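PDB 3QSJ: NUDIX hydrolase from Alicyclobacillus acidocaldarius subsp. acidocaldarius, which probably hydrolyses phosphorus-containing acid anhydrides with the help of divalent metal ions, and holds a calcium ion in this structure. Local coordinates for residues T12-D18 against F156-Q162; V26-A32 against L174-T180; G47-D53 against V77-E82; M56-G62 against A130-G134; A202-L207 against T219-G223. All blocks are in the same frame, centred on the assembly; numbering follows the deposited sequence.

How the contacts relate
Contacts 1 and 2 belong to one mixed sheet: strand 7-18 pairs with 151-160 in the first, strand 24-31 with 174-181 in the second, and strands 7-18 and 24-31 are neighbours, so the two centres lie about 14 Å apart. Contact 3 sets helix 72-87, packed by Ala79 and Leu80 against contact 1, beside the end of strand 42-48 at the calcium site. Contact 4 shares helix 51-58 with contact 3, about 13 Å away. Both are nested along the chain inside the loops that contacts 1 and 2 close. Contact 5 comes last and packs on the sheet from the Val14 and Ile16 side, giving a helix-sheet-helix layering with the metal beside helix 72-87.

Contact 1: T12-D18 against F156-Q162; sequences TLVVIRD and FFLCVGQ
Thr12 lies beside Phe156 where strand 7-18 runs parallel to strand 151-160 in the mixed sheet of the Nudix fold. Its CB stands over one face of the Phe156 ring, toward the rim and 4.2 Å from the centroid, a CH-pi contact, while its carbonyl takes the N-H of Phe157. Leu13 is on the other face of the sheet, with helix 72-87. With CG anti to the backbone N (chi1 -166°), it lays CD1 against Phe157 CB at 3.7 Å and crosses that side chain at about a right angle. Val14 bonds with both backbone groups, its N to Phe157 O and its O to Cys159 N, and its CG1 meets Leu158 CD1 at 3.7 Å. Val15 CG1 lies against Gly161, where a CB would clash. Ile16 wraps CG1, CG2 and CD1 around Leu158 CD1, and its O receives Gly161 N at 2.7 Å. Cutting this isoleucine back to alanine would probably leave a gap round Leu158 CD1, where CG2 and CD1 now pack. Arg17 sends its guanidinium off to Glu25 and Trp179, with a water joining its NH1 to Gly161 O. At Asp18 the Gln162 amide, in the conformer described, pairs with the backbone twice: OE1 takes Asp18 N on a lone pair in the amide plane at 2.8 Å, and NE2 gives to Asp18 O at 2.9 Å.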
# COMPACT_ATOMS: atom_id res chain seq x y z
N THR A 12 0.12 -4.34 -2.28
CA THR A 12 0.09 -2.90 -2.44
C THR A 12 -1.02 -2.31 -1.59
O THR A 12 -2.12 -2.86 -1.55
CB THR A 12 -0.12 -2.58 -3.93
OG1 THR A 12 0.99 -3.13 -4.66
CG2 THR A 12 -0.08 -1.10 -4.18
N LEU A 13 -0.76 -1.11 -1.04
CA LEU A 13 -1.75 -0.43 -0.20
C LEU A 13 -2.18 0.85 -0.87
O LEU A 13 -1.37 1.72 -1.21
CB LEU A 13 -1.18 -0.10 1.20
CG LEU A 13 -2.24 0.30 2.24
CD1 LEU A 13 -3.30 -0.82 2.38
CD2 LEU A 13 -1.55 0.64 3.59
N VAL A 14 -3.52 1.00 -0.99
CA VAL A 14 -4.13 2.15 -1.63
C VAL A 14 -4.70 2.92 -0.45
O VAL A 14 -5.74 2.51 0.12
CB VAL A 14 -5.22 1.70 -2.64
CG1 VAL A 14 -5.83 2.92 -3.36
CG2 VAL A 14 -4.64 0.70 -3.65
N VAL A 15 -4.03 4.01 -0.08
CA VAL A 15 -4.43 4.82 1.09
C VAL A 15 -5.18 6.02 0.57
O VAL A 15 -4.62 6.84 -0.18
CB VAL A 15 -3.19 5.23 1.93
CG1 VAL A 15 -3.62 5.93 3.23
CG2 VAL A 15 -2.30 4.01 2.24
N ILE A 16 -6.42 6.17 0.98
CA ILE A 16 -7.27 7.26 0.49
C ILE A 16 -7.87 8.18 1.53
O ILE A 16 -7.88 7.87 2.71
CB ILE A 16 -8.46 6.66 -0.32
CG1 ILE A 16 -9.46 5.86 0.60
CG2 ILE A 16 -7.97 5.86 -1.53
CD1 ILE A 16 -10.79 5.39 -0.16
N ARG A 17 -8.34 9.34 1.08
CA ARG A 17 -9.05 10.23 1.99
C ARG A 17 -10.09 11.02 1.15
O ARG A 17 -9.98 11.09 -0.07
CB ARG A 17 -8.07 11.17 2.69
CG ARG A 17 -7.47 12.20 1.73
CD ARG A 17 -6.33 12.95 2.39
NE ARG A 17 -5.83 14.06 1.55
CZ ARG A 17 -4.82 14.82 1.91
NH1 ARG A 17 -4.21 14.62 3.09
NH2 ARG A 17 -4.40 15.82 1.12
N ASP A 18 -11.07 11.61 1.80
CA ASP A 18 -12.00 12.50 1.11
C ASP A 18 -11.25 13.82 0.95
O ASP A 18 -10.74 14.34 1.95
CB ASP A 18 -13.25 12.71 1.95
CG ASP A 18 -14.19 11.51 1.91
OD1 ASP A 18 -14.29 10.85 0.82
OD2 ASP A 18 -14.82 11.24 2.94
N PHE A 156 -4.06 -6.31 -3.70
CA PHE A 156 -4.30 -4.88 -3.47
C PHE A 156 -5.30 -4.72 -2.27
O PHE A 156 -6.36 -5.34 -2.22
CB PHE A 156 -4.99 -4.26 -4.73
CG PHE A 156 -3.99 -4.01 -5.84
CD1 PHE A 156 -3.49 -2.74 -6.07
CD2 PHE A 156 -3.44 -5.07 -6.56
CE1 PHE A 156 -2.49 -2.50 -7.05
CE2 PHE A 156 -2.43 -4.84 -7.54
CZ PHE A 156 -1.96 -3.56 -7.76
N PHE A 157 -4.97 -3.82 -1.37
CA PHE A 157 -5.77 -3.49 -0.21
C PHE A 157 -6.03 -2.01 -0.23
O PHE A 157 -5.16 -1.19 -0.65
CB PHE A 157 -5.03 -3.89 1.10
CG PHE A 157 -4.93 -5.38 1.21
CD1 PHE A 157 -5.98 -6.14 1.72
CD2 PHE A 157 -3.77 -6.03 0.80
CE1 PHE A 157 -5.87 -7.53 1.82
CE2 PHE A 157 -3.67 -7.43 0.88
CZ PHE A 157 -4.78 -8.17 1.28
N LEU A 158 -7.17 -1.66 0.32
CA LEU A 158 -7.57 -0.26 0.46
C LEU A 158 -7.72 0.08 1.97
O LEU A 158 -8.22 -0.75 2.72
CB LEU A 158 -8.96 -0.11 -0.22
CG LEU A 158 -9.56 1.29 -0.20
CD1 LEU A 158 -8.85 2.17 -1.29
CD2 LEU A 158 -11.06 1.24 -0.59
N CYS A 159 -7.35 1.31 2.38
CA CYS A 159 -7.61 1.80 3.73
C CYS A 159 -7.74 3.29 3.68
O CYS A 159 -7.42 3.91 2.67
CB CYS A 159 -6.58 1.35 4.75
SG CYS A 159 -4.95 2.09 4.49
N VAL A 160 -8.29 3.85 4.74
CA VAL A 160 -8.55 5.29 4.76
C VAL A 160 -7.49 5.96 5.65
O VAL A 160 -7.20 5.46 6.75
CB VAL A 160 -9.97 5.53 5.32
CG1 VAL A 160 -10.25 7.04 5.44
CG2 VAL A 160 -10.99 4.88 4.42
N GLY A 161 -6.91 7.03 5.14
CA GLY A 161 -5.91 7.79 5.89
C GLY A 161 -6.31 9.25 6.04
O GLY A 161 -5.52 10.13 5.73
N GLN A 162 -7.53 9.52 6.54
CA GLN A 162 -8.02 10.90 6.68
C GLN A 162 -7.21 11.68 7.73
O GLN A 162 -7.17 12.92 7.70
CB GLN A 162 -9.50 10.87 7.06
CG GLN A 162 -10.27 12.14 6.72
CD GLN A 162 -10.49 12.28 5.23
OE1 GLN A 162 -11.00 11.36 4.57
NE2 GLN A 162 -10.15 13.46 4.70
O HOH W 1 -4.74 12.88 5.39

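Contact 2: V26-A32 against L174-T180; sequences VLVVRRA and LDAALWT
Leu27 on Trp179 and Arg30 with Asp175 are the main side-chain contacts of an antiparallel strand pairing, in which strand 174-181 lines the outer side of strand 24-31 in the mixed sheet. Paired backbone bonds join Val26 with Thr180 and Val28 with Leu178. Between them, Leu27 drops CD2 almost straight onto the five-membered ring of Trp179, 3.4 Å from its centroid and 4° off the normal, a close CH-pi contact; the indole N-H goes to Gly165 O. On the same face Val29 meets Ala177, and its CB touches Leu174 CD1 at 3.7 Å, near helix 72-87. Beside the corner at Asp175 lies a salt bridge: Arg30 NE gives to the syn lone pair of Asp175 OD1 at 2.9 Å. The two planes are 65° apart and the grip is through NE alone; NH2 gives to a water that also bonds Asp175 O. Leu174 also touches Glu86, a calcium ligand, which places this strand pair beside the metal site of the Nudix fold.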
# COMPACT_ATOMS: atom_id res chain seq x y z
N VAL A 26 -5.47 10.18 -2.95
CA VAL A 26 -4.77 8.90 -2.69
C VAL A 26 -3.28 9.16 -2.59
O VAL A 26 -2.80 10.10 -3.22
CB VAL A 26 -5.13 7.90 -3.84
CG1 VAL A 26 -4.72 8.43 -5.25
CG2 VAL A 26 -4.57 6.50 -3.57
N LEU A 27 -2.53 8.32 -1.83
CA LEU A 27 -1.10 8.48 -1.70
C LEU A 27 -0.45 7.73 -2.85
O LEU A 27 -0.65 6.50 -3.04
CB LEU A 27 -0.60 7.90 -0.36
CG LEU A 27 -0.77 8.77 0.86
CD1 LEU A 27 -0.32 8.00 2.09
CD2 LEU A 27 0.09 10.06 0.74
N VAL A 28 0.35 8.43 -3.59
CA VAL A 28 1.09 7.77 -4.66
C VAL A 28 2.53 8.08 -4.47
O VAL A 28 2.88 9.07 -3.80
CB VAL A 28 0.59 8.14 -6.08
CG1 VAL A 28 -0.81 7.57 -6.35
CG2 VAL A 28 0.63 9.65 -6.32
N VAL A 29 3.38 7.27 -5.08
CA VAL A 29 4.84 7.50 -5.06
C VAL A 29 5.39 7.38 -6.48
O VAL A 29 4.75 6.76 -7.34
CB VAL A 29 5.54 6.51 -4.12
CG1 VAL A 29 5.00 6.68 -2.67
CG2 VAL A 29 5.39 5.06 -4.60
N ARG A 30 6.57 7.96 -6.75
CA ARG A 30 7.18 7.75 -8.06
C ARG A 30 8.58 7.18 -7.88
O ARG A 30 9.36 7.71 -7.11
CB ARG A 30 7.25 9.07 -8.86
CG ARG A 30 7.96 8.83 -10.21
CD ARG A 30 7.93 10.05 -11.10
NE ARG A 30 8.62 11.19 -10.50
CZ ARG A 30 8.63 12.39 -11.08
NH1 ARG A 30 8.06 12.56 -12.27
NH2 ARG A 30 9.21 13.41 -10.48
N ARG A 31 8.87 6.09 -8.58
CA ARG A 31 10.22 5.47 -8.60
C ARG A 31 11.23 6.41 -9.22
O ARG A 31 10.97 6.99 -10.28
CB ARG A 31 10.19 4.15 -9.38
CG ARG A 31 9.28 3.15 -8.71
CD ARG A 31 9.04 1.95 -9.59
NE ARG A 31 10.22 1.11 -9.62
CZ ARG A 31 10.51 0.19 -8.71
NH1 ARG A 31 9.71 0.02 -7.66
NH2 ARG A 31 11.61 -0.54 -8.81
N ALA A 32 12.37 6.59 -8.57
CA ALA A 32 13.44 7.47 -9.08
C ALA A 32 13.95 6.98 -10.47
O ALA A 32 13.94 5.79 -10.76
CB ALA A 32 14.60 7.49 -8.09
N LEU A 174 12.55 6.29 -4.17
CA LEU A 174 11.40 7.06 -4.67
C LEU A 174 11.84 8.51 -4.78
O LEU A 174 12.57 8.97 -3.93
CB LEU A 174 10.21 6.94 -3.67
CG LEU A 174 9.72 5.53 -3.42
CD1 LEU A 174 8.65 5.48 -2.36
CD2 LEU A 174 9.28 4.87 -4.76
N ASP A 175 11.43 9.23 -5.81
CA ASP A 175 11.82 10.63 -5.83
C ASP A 175 10.68 11.56 -5.46
O ASP A 175 10.85 12.78 -5.49
CB ASP A 175 12.50 11.01 -7.13
CG ASP A 175 11.62 10.88 -8.36
OD1 ASP A 175 10.38 10.65 -8.20
OD2 ASP A 175 12.14 11.10 -9.48
N ALA A 176 9.49 11.00 -5.27
CA ALA A 176 8.34 11.83 -4.92
C ALA A 176 7.28 10.99 -4.24
O ALA A 176 7.26 9.77 -4.41
CB ALA A 176 7.76 12.45 -6.18
N ALA A 177 6.46 11.64 -3.42
CA ALA A 177 5.35 10.99 -2.73
C ALA A 177 4.42 12.09 -2.34
O ALA A 177 4.86 13.12 -1.82
CB ALA A 177 5.84 10.28 -1.49
N LEU A 178 3.12 11.92 -2.67
CA LEU A 178 2.16 12.95 -2.37
C LEU A 178 0.73 12.46 -2.33
O LEU A 178 0.43 11.36 -2.81
CB LEU A 178 2.29 14.17 -3.31
CG LEU A 178 1.95 14.11 -4.83
CD1 LEU A 178 2.06 12.80 -5.45
CD2 LEU A 178 0.74 14.91 -5.20
N TRP A 179 -0.13 13.30 -1.74
CA TRP A 179 -1.57 13.06 -1.76
C TRP A 179 -2.09 13.70 -3.05
O TRP A 179 -2.05 14.95 -3.22
CB TRP A 179 -2.25 13.76 -0.56
CG TRP A 179 -2.13 13.00 0.71
CD1 TRP A 179 -1.32 13.27 1.79
CD2 TRP A 179 -2.94 11.88 1.09
NE1 TRP A 179 -1.65 12.44 2.84
CE2 TRP A 179 -2.63 11.57 2.43
CE3 TRP A 179 -3.93 11.14 0.42
CZ2 TRP A 179 -3.26 10.53 3.12
CZ3 TRP A 179 -4.57 10.12 1.12
CH2 TRP A 179 -4.16 9.77 2.42
N THR A 180 -2.64 12.89 -3.94
CA THR A 180 -3.15 13.47 -5.17
C THR A 180 -4.61 13.13 -5.42
O THR A 180 -5.02 12.00 -5.14
CB THR A 180 -2.29 13.01 -6.40
OG1 THR A 180 -2.77 13.65 -7.58
CG2 THR A 180 -2.33 11.50 -6.60
O HOH W 2 10.12 14.05 -8.26
O HOH W 3 11.22 9.61 -11.43

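Contact 3: G47-D53 against V77-E82; sequences GAADPSD and VTALRE. With CA (calcium ion), chain B.
The Arg81 guanidinium lies between Asp50 CB over one face and the carbonyl O of Thr78 over the other, with Asp53 and Ala48 O at its edge. The Asp53 carboxylate is nearly coplanar with it, 4° apart, and is gripped side-on: NE reaches OD1 at 2.8 Å and NH2 reaches OD2 at 2.8 Å, both on syn lone pairs. OD2 takes two more donors from out of its plane, Thr78 OG1 at 2.6 Å and the backbone N of Asp50, which makes Asp50 and Asp53 a capping box; Asp50 OD2, at the N-cap, also accepts from Ser52 N. Arg81 NH2 also gives to Ala48 O at 3.1 Å. Arg81 NH1 is shared between Glu82 OE2 and Glu85. A leucine in place of Arg81 would probably leave the Asp53 carboxylate without its charge partner and Glu82 held less firmly at OE2. The other oxygen, Glu82 OE1, binds the calcium at 2.4 Å, together with Gly46, Glu86 and waters. Gly47 passes close beside that carboxylate, where a CB would collide with OE1. Arg81 and Glu82 fit the Arg-Glu pair of the Nudix box, and Asp53 probably stands where that motif has its first glutamate, consistent with its loop-helix-loop metal site.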
# COMPACT_ATOMS: atom_id res chain seq x y z
N GLY A 47 5.15 -3.92 -2.26
CA GLY A 47 6.37 -4.67 -2.54
C GLY A 47 6.19 -6.13 -2.24
O GLY A 47 5.09 -6.60 -1.92
N ALA A 48 7.29 -6.84 -2.33
CA ALA A 48 7.33 -8.30 -2.22
C ALA A 48 7.07 -8.71 -0.81
O ALA A 48 7.54 -8.07 0.16
CB ALA A 48 8.70 -8.83 -2.70
N ALA A 49 6.36 -9.85 -0.67
CA ALA A 49 6.12 -10.46 0.62
C ALA A 49 7.45 -10.85 1.29
O ALA A 49 8.40 -11.25 0.61
CB ALA A 49 5.24 -11.73 0.48
N ASP A 50 7.51 -10.73 2.62
CA ASP A 50 8.69 -11.12 3.45
C ASP A 50 8.20 -12.19 4.46
O ASP A 50 7.04 -12.12 4.87
CB ASP A 50 9.21 -9.88 4.20
CG ASP A 50 10.40 -10.11 5.16
OD1 ASP A 50 11.56 -10.14 4.68
OD2 ASP A 50 10.16 -10.35 6.38
N PRO A 51 9.07 -13.11 4.93
CA PRO A 51 8.61 -14.14 5.90
C PRO A 51 8.00 -13.58 7.17
O PRO A 51 7.06 -14.17 7.68
CB PRO A 51 9.89 -14.91 6.24
CG PRO A 51 10.77 -14.74 5.00
CD PRO A 51 10.47 -13.36 4.49
N SER A 52 8.52 -12.42 7.69
CA SER A 52 7.95 -11.89 8.95
C SER A 52 6.52 -11.39 8.76
O SER A 52 5.86 -11.12 9.76
CB SER A 52 8.82 -10.78 9.56
OG SER A 52 8.93 -9.65 8.69
N ASP A 53 6.04 -11.22 7.49
CA ASP A 53 4.68 -10.72 7.26
C ASP A 53 3.62 -11.70 7.80
O ASP A 53 2.73 -11.27 8.54
CB ASP A 53 4.42 -10.37 5.79
CG ASP A 53 5.33 -9.23 5.33
OD1 ASP A 53 5.86 -8.50 6.20
OD2 ASP A 53 5.54 -9.11 4.10
N VAL A 77 -0.49 -7.40 5.74
CA VAL A 77 0.70 -7.01 6.49
C VAL A 77 1.82 -6.57 5.55
O VAL A 77 2.44 -5.51 5.78
CB VAL A 77 1.14 -8.12 7.49
CG1 VAL A 77 2.51 -7.77 8.07
CG2 VAL A 77 0.10 -8.22 8.64
N THR A 78 2.06 -7.32 4.46
CA THR A 78 3.09 -6.95 3.47
C THR A 78 2.80 -5.52 3.04
O THR A 78 3.68 -4.70 3.01
CB THR A 78 3.06 -7.92 2.25
OG1 THR A 78 3.33 -9.25 2.72
CG2 THR A 78 4.01 -7.45 1.10
N ALA A 79 1.56 -5.24 2.68
CA ALA A 79 1.18 -3.91 2.21
C ALA A 79 1.42 -2.81 3.25
O ALA A 79 1.99 -1.75 2.92
CB ALA A 79 -0.28 -3.93 1.75
N LEU A 80 1.05 -3.08 4.49
CA LEU A 80 1.21 -2.12 5.61
C LEU A 80 2.70 -1.91 5.88
O LEU A 80 3.13 -0.77 6.12
CB LEU A 80 0.50 -2.68 6.84
CG LEU A 80 -1.03 -2.54 6.74
CD1 LEU A 80 -1.71 -3.56 7.68
CD2 LEU A 80 -1.46 -1.09 6.97
N ARG A 81 3.47 -2.97 5.87
CA ARG A 81 4.91 -2.84 6.14
C ARG A 81 5.61 -1.98 5.06
O ARG A 81 6.45 -1.14 5.40
CB ARG A 81 5.59 -4.23 6.21
CG ARG A 81 7.16 -4.12 6.32
CD ARG A 81 7.87 -5.50 6.36
NE ARG A 81 7.42 -6.38 5.26
CZ ARG A 81 7.73 -6.24 3.98
NH1 ARG A 81 8.56 -5.25 3.58
NH2 ARG A 81 7.23 -7.08 3.07
N GLU A 82 5.34 -2.28 3.79
CA GLU A 82 5.96 -1.61 2.63
C GLU A 82 5.57 -0.13 2.65
O GLU A 82 6.42 0.74 2.39
CB GLU A 82 5.46 -2.29 1.34
CG GLU A 82 6.08 -3.66 1.12
CD GLU A 82 7.53 -3.68 0.65
OE1 GLU A 82 7.98 -2.67 0.06
OE2 GLU A 82 8.19 -4.74 0.77
CA CA B . 8.31 -1.04 -1.61
O HOH W 4 9.78 -2.69 -2.34
O HOH W 5 9.71 -0.46 0.36

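Contact 4: M56-G62 against A130-G134; sequences MAKRAFG and AFDLG
Ala130 pushes its CB into a shallow hollow made by the carbonyl of Arg59 and the ring of Phe61: CB comes 3.2 Å from Arg59 O and 3.9 Å from Phe61 CE2. The reverse fit follows one residue along, where the Ala60 methyl settles between Phe131 O and the Leu133 side chain, with CB 3.6 Å from Leu133 CD1. Ala60 and Leu133 thus pack where the chain leaves helix 51-58, and Leu133 continues to Pro73 and Ala76 of helix 72-87. The Phe61 ring lies along the 130-131 strand; CG stands anti to the carbonyl carbon (chi1 -60°), which lays CD2 near Phe131 O, and Arg94 adds a cation-pi contact. Between these methyl contacts the two backbones are pinned by a single bridge at Phe61 and Asp132: Phe61 N gives to Phe131 O at 2.9 Å and Leu133 N to Phe61 O at 2.9 Å. Asp132 turns its OD1 to the N-H of Gly134, an Asx turn that starts the 3-10 segment. At the helix end of the contact the selenium of Met56, a selenomethionine, approaches the edge of the Phe131 ring, and a water joins Met56 O to Phe131 N. No side-chain charge is paired across this contact; the direct hydrogen bonds are all backbone to backbone, so the join is made of backbone bonds and small apolar contacts, with one bridging water.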
# COMPACT_ATOMS: atom_id res chain seq x y z
N MSE A 56 3.68 -11.65 11.70
CA MSE A 56 2.94 -10.51 12.23
C MSE A 56 1.43 -10.69 12.00
O MSE A 56 0.64 -10.29 12.87
CB MSE A 56 3.39 -9.20 11.56
CG MSE A 56 4.78 -8.77 12.06
SE MSE A 56 5.23 -7.01 11.32
CE MSE A 56 6.00 -7.70 9.56
N ALA A 57 1.04 -11.34 10.90
CA ALA A 57 -0.39 -11.52 10.66
C ALA A 57 -1.03 -12.41 11.75
O ALA A 57 -2.22 -12.23 12.06
CB ALA A 57 -0.65 -12.07 9.28
N LYS A 58 -0.28 -13.40 12.29
CA LYS A 58 -0.79 -14.32 13.32
C LYS A 58 -0.96 -13.57 14.70
O LYS A 58 -1.73 -14.04 15.54
CB LYS A 58 0.12 -15.55 13.42
CG LYS A 58 0.01 -16.43 12.16
CD LYS A 58 0.96 -17.61 12.25
CE LYS A 58 0.78 -18.62 11.12
NZ LYS A 58 1.27 -18.09 9.82
N ARG A 59 -0.35 -12.38 14.85
CA ARG A 59 -0.52 -11.55 16.07
C ARG A 59 -1.52 -10.41 15.83
O ARG A 59 -1.80 -9.63 16.77
CB ARG A 59 0.81 -10.85 16.46
CG ARG A 59 2.02 -11.72 16.36
CD ARG A 59 3.28 -11.04 16.81
NE ARG A 59 4.25 -12.12 16.91
CZ ARG A 59 5.33 -12.25 16.17
NH1 ARG A 59 5.72 -11.26 15.37
NH2 ARG A 59 6.11 -13.31 16.31
N ALA A 60 -2.05 -10.30 14.60
CA ALA A 60 -2.91 -9.18 14.22
C ALA A 60 -4.31 -9.27 14.85
O ALA A 60 -4.72 -10.35 15.27
CB ALA A 60 -3.05 -9.11 12.69
N PHE A 61 -5.03 -8.13 14.85
CA PHE A 61 -6.42 -8.13 15.27
C PHE A 61 -7.25 -8.19 14.02
O PHE A 61 -6.94 -7.57 12.99
CB PHE A 61 -6.76 -6.78 15.96
CG PHE A 61 -5.91 -6.53 17.18
CD1 PHE A 61 -6.27 -7.04 18.41
CD2 PHE A 61 -4.74 -5.78 17.09
CE1 PHE A 61 -5.51 -6.80 19.54
CE2 PHE A 61 -3.96 -5.53 18.23
CZ PHE A 61 -4.36 -6.02 19.44
N GLY A 62 -8.35 -8.91 14.11
CA GLY A 62 -9.27 -8.90 12.97
C GLY A 62 -8.73 -9.57 11.71
O GLY A 62 -7.83 -10.45 11.74
N ALA A 130 -0.04 -4.41 17.24
CA ALA A 130 -0.20 -5.21 16.04
C ALA A 130 -1.14 -4.48 15.14
O ALA A 130 -1.75 -3.46 15.57
CB ALA A 130 -0.73 -6.63 16.38
N PHE A 131 -1.27 -4.99 13.91
CA PHE A 131 -2.15 -4.34 12.93
C PHE A 131 -3.60 -4.73 13.14
O PHE A 131 -3.89 -5.89 13.44
CB PHE A 131 -1.76 -4.76 11.54
CG PHE A 131 -0.43 -4.16 11.13
CD1 PHE A 131 -0.29 -2.77 10.97
CD2 PHE A 131 0.70 -4.97 10.99
CE1 PHE A 131 0.89 -2.21 10.51
CE2 PHE A 131 1.92 -4.41 10.57
CZ PHE A 131 2.01 -3.03 10.32
N ASP A 132 -4.51 -3.77 12.89
CA ASP A 132 -5.95 -4.09 12.92
C ASP A 132 -6.26 -4.29 11.41
O ASP A 132 -6.49 -3.31 10.66
CB ASP A 132 -6.75 -2.89 13.50
CG ASP A 132 -8.26 -3.16 13.42
OD1 ASP A 132 -8.65 -4.26 12.92
OD2 ASP A 132 -9.05 -2.27 13.87
N LEU A 133 -6.27 -5.54 10.99
CA LEU A 133 -6.54 -5.86 9.57
C LEU A 133 -7.99 -5.55 9.12
O LEU A 133 -8.24 -5.41 7.92
CB LEU A 133 -6.21 -7.33 9.32
CG LEU A 133 -4.72 -7.64 9.57
CD1 LEU A 133 -4.41 -9.15 9.33
CD2 LEU A 133 -3.77 -6.67 8.78
N GLY A 134 -8.88 -5.34 10.09
CA GLY A 134 -10.26 -4.98 9.85
C GLY A 134 -10.37 -3.60 9.17
O GLY A 134 -11.42 -3.24 8.62
O HOH W 6 0.38 -7.49 13.42

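Contact 5: A202-L207 against T219-G223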
# COMPACT_ATOMS: atom_id res chain seq x y z
N ALA A 202 -6.37 0.95 -13.19
CA ALA A 202 -7.69 0.38 -12.88
C ALA A 202 -8.12 0.79 -11.45
O ALA A 202 -9.29 1.13 -11.24
CB ALA A 202 -7.66 -1.13 -13.08
N VAL A 203 -7.16 0.94 -10.50
CA VAL A 203 -7.53 1.44 -9.16
C VAL A 203 -7.94 2.90 -9.24
O VAL A 203 -8.96 3.28 -8.66
CB VAL A 203 -6.38 1.27 -8.12
CG1 VAL A 203 -6.70 2.01 -6.78
CG2 VAL A 203 -6.10 -0.22 -7.85
N LEU A 204 -7.17 3.73 -9.96
CA LEU A 204 -7.50 5.16 -10.10
C LEU A 204 -8.87 5.38 -10.73
O LEU A 204 -9.64 6.18 -10.22
CB LEU A 204 -6.42 5.90 -10.85
CG LEU A 204 -5.04 5.87 -10.20
CD1 LEU A 204 -4.02 6.30 -11.22
CD2 LEU A 204 -4.98 6.76 -8.90
N LYS A 205 -9.20 4.61 -11.77
CA LYS A 205 -10.52 4.72 -12.41
C LYS A 205 -11.63 4.33 -11.41
O LYS A 205 -12.69 4.99 -11.39
CB LYS A 205 -10.65 3.81 -13.64
CG LYS A 205 -9.80 4.19 -14.82
CD LYS A 205 -10.01 3.17 -15.96
CE LYS A 205 -9.18 3.48 -17.17
NZ LYS A 205 -8.92 2.27 -17.99
N ALA A 206 -11.37 3.29 -10.56
CA ALA A 206 -12.37 2.82 -9.56
C ALA A 206 -12.59 3.93 -8.55
O ALA A 206 -13.72 4.21 -8.20
CB ALA A 206 -11.88 1.55 -8.84
N LEU A 207 -11.51 4.56 -8.08
CA LEU A 207 -11.60 5.69 -7.14
C LEU A 207 -12.34 6.91 -7.75
O LEU A 207 -13.16 7.54 -7.07
CB LEU A 207 -10.19 6.10 -6.74
CG LEU A 207 -9.43 5.11 -5.83
CD1 LEU A 207 -8.03 5.66 -5.51
CD2 LEU A 207 -10.23 4.81 -4.55
N THR A 219 -17.44 -0.91 -1.15
CA THR A 219 -17.80 -1.43 -2.46
C THR A 219 -16.63 -1.60 -3.39
O THR A 219 -16.80 -2.29 -4.42
CB THR A 219 -18.73 -0.41 -3.20
OG1 THR A 219 -18.00 0.81 -3.45
CG2 THR A 219 -20.02 -0.12 -2.51
N LEU A 220 -15.50 -0.92 -3.13
CA LEU A 220 -14.44 -0.99 -4.13
C LEU A 220 -13.98 -2.37 -4.48
O LEU A 220 -13.68 -3.20 -3.61
CB LEU A 220 -13.24 -0.09 -3.81
CG LEU A 220 -12.65 0.63 -5.03
CD1 LEU A 220 -13.54 1.81 -5.42
CD2 LEU A 220 -11.24 1.13 -4.69
N SER A 221 -13.85 -2.59 -5.78
CA SER A 221 -13.35 -3.86 -6.27
C SER A 221 -12.85 -3.67 -7.67
O SER A 221 -13.58 -3.14 -8.54
CB SER A 221 -14.46 -4.91 -6.28
OG SER A 221 -14.09 -6.00 -7.10
N ILE A 222 -11.63 -4.14 -7.92
CA ILE A 222 -11.05 -4.07 -9.26
C ILE A 222 -11.18 -5.48 -9.89
O ILE A 222 -10.61 -6.45 -9.38
CB ILE A 222 -9.57 -3.58 -9.24
CG1 ILE A 222 -9.20 -2.64 -8.05
CG2 ILE A 222 -9.17 -3.01 -10.59
CD1 ILE A 222 -9.96 -1.26 -7.91
N GLY A 223 -11.98 -5.58 -10.95
CA GLY A 223 -12.19 -6.83 -11.68
C GLY A 223 -11.23 -6.78 -12.86
O GLY A 223 -11.00 -5.68 -13.37
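Ile222, Leu220 and Ala206 carry this apolar contact, in which the chain after helix 213-219 runs back across helix 198-209. Ile222, in the one of two deposited conformers described here, crosses the Val203 side chain at about a right angle. Its CD1 reaches the methyl of Ala206 at 3.5 Å, and its CG1 lies 3.9 Å from Val203 CG2. Its CG2 turns to Ala202 CB in an unusually tight contact; with chi1 at -28°, away from the usual staggered positions, this placing of the side chain is tentative. Leu220 enters one turn further along and splits its two methyls: CD1 lies 3.8 Å from Ala206 CB and also near the Ala206 carbonyl, whereas CD2 meets Leu207 CD2 at 3.8 Å. The small Ala206 therefore has a leucine methyl and an isoleucine methyl against its one CB. No hydrogen bond crosses between the two segments. Two residues of the loop bond to strand 137-143 through their backbones, Leu220 O with Arg137 NE and Ile222 with Ile139, so the loop runs beside that strand. Helix 198-209 in turn packs Val203 and Leu207 on strand 7-18, with Leu204 against helix 182-190.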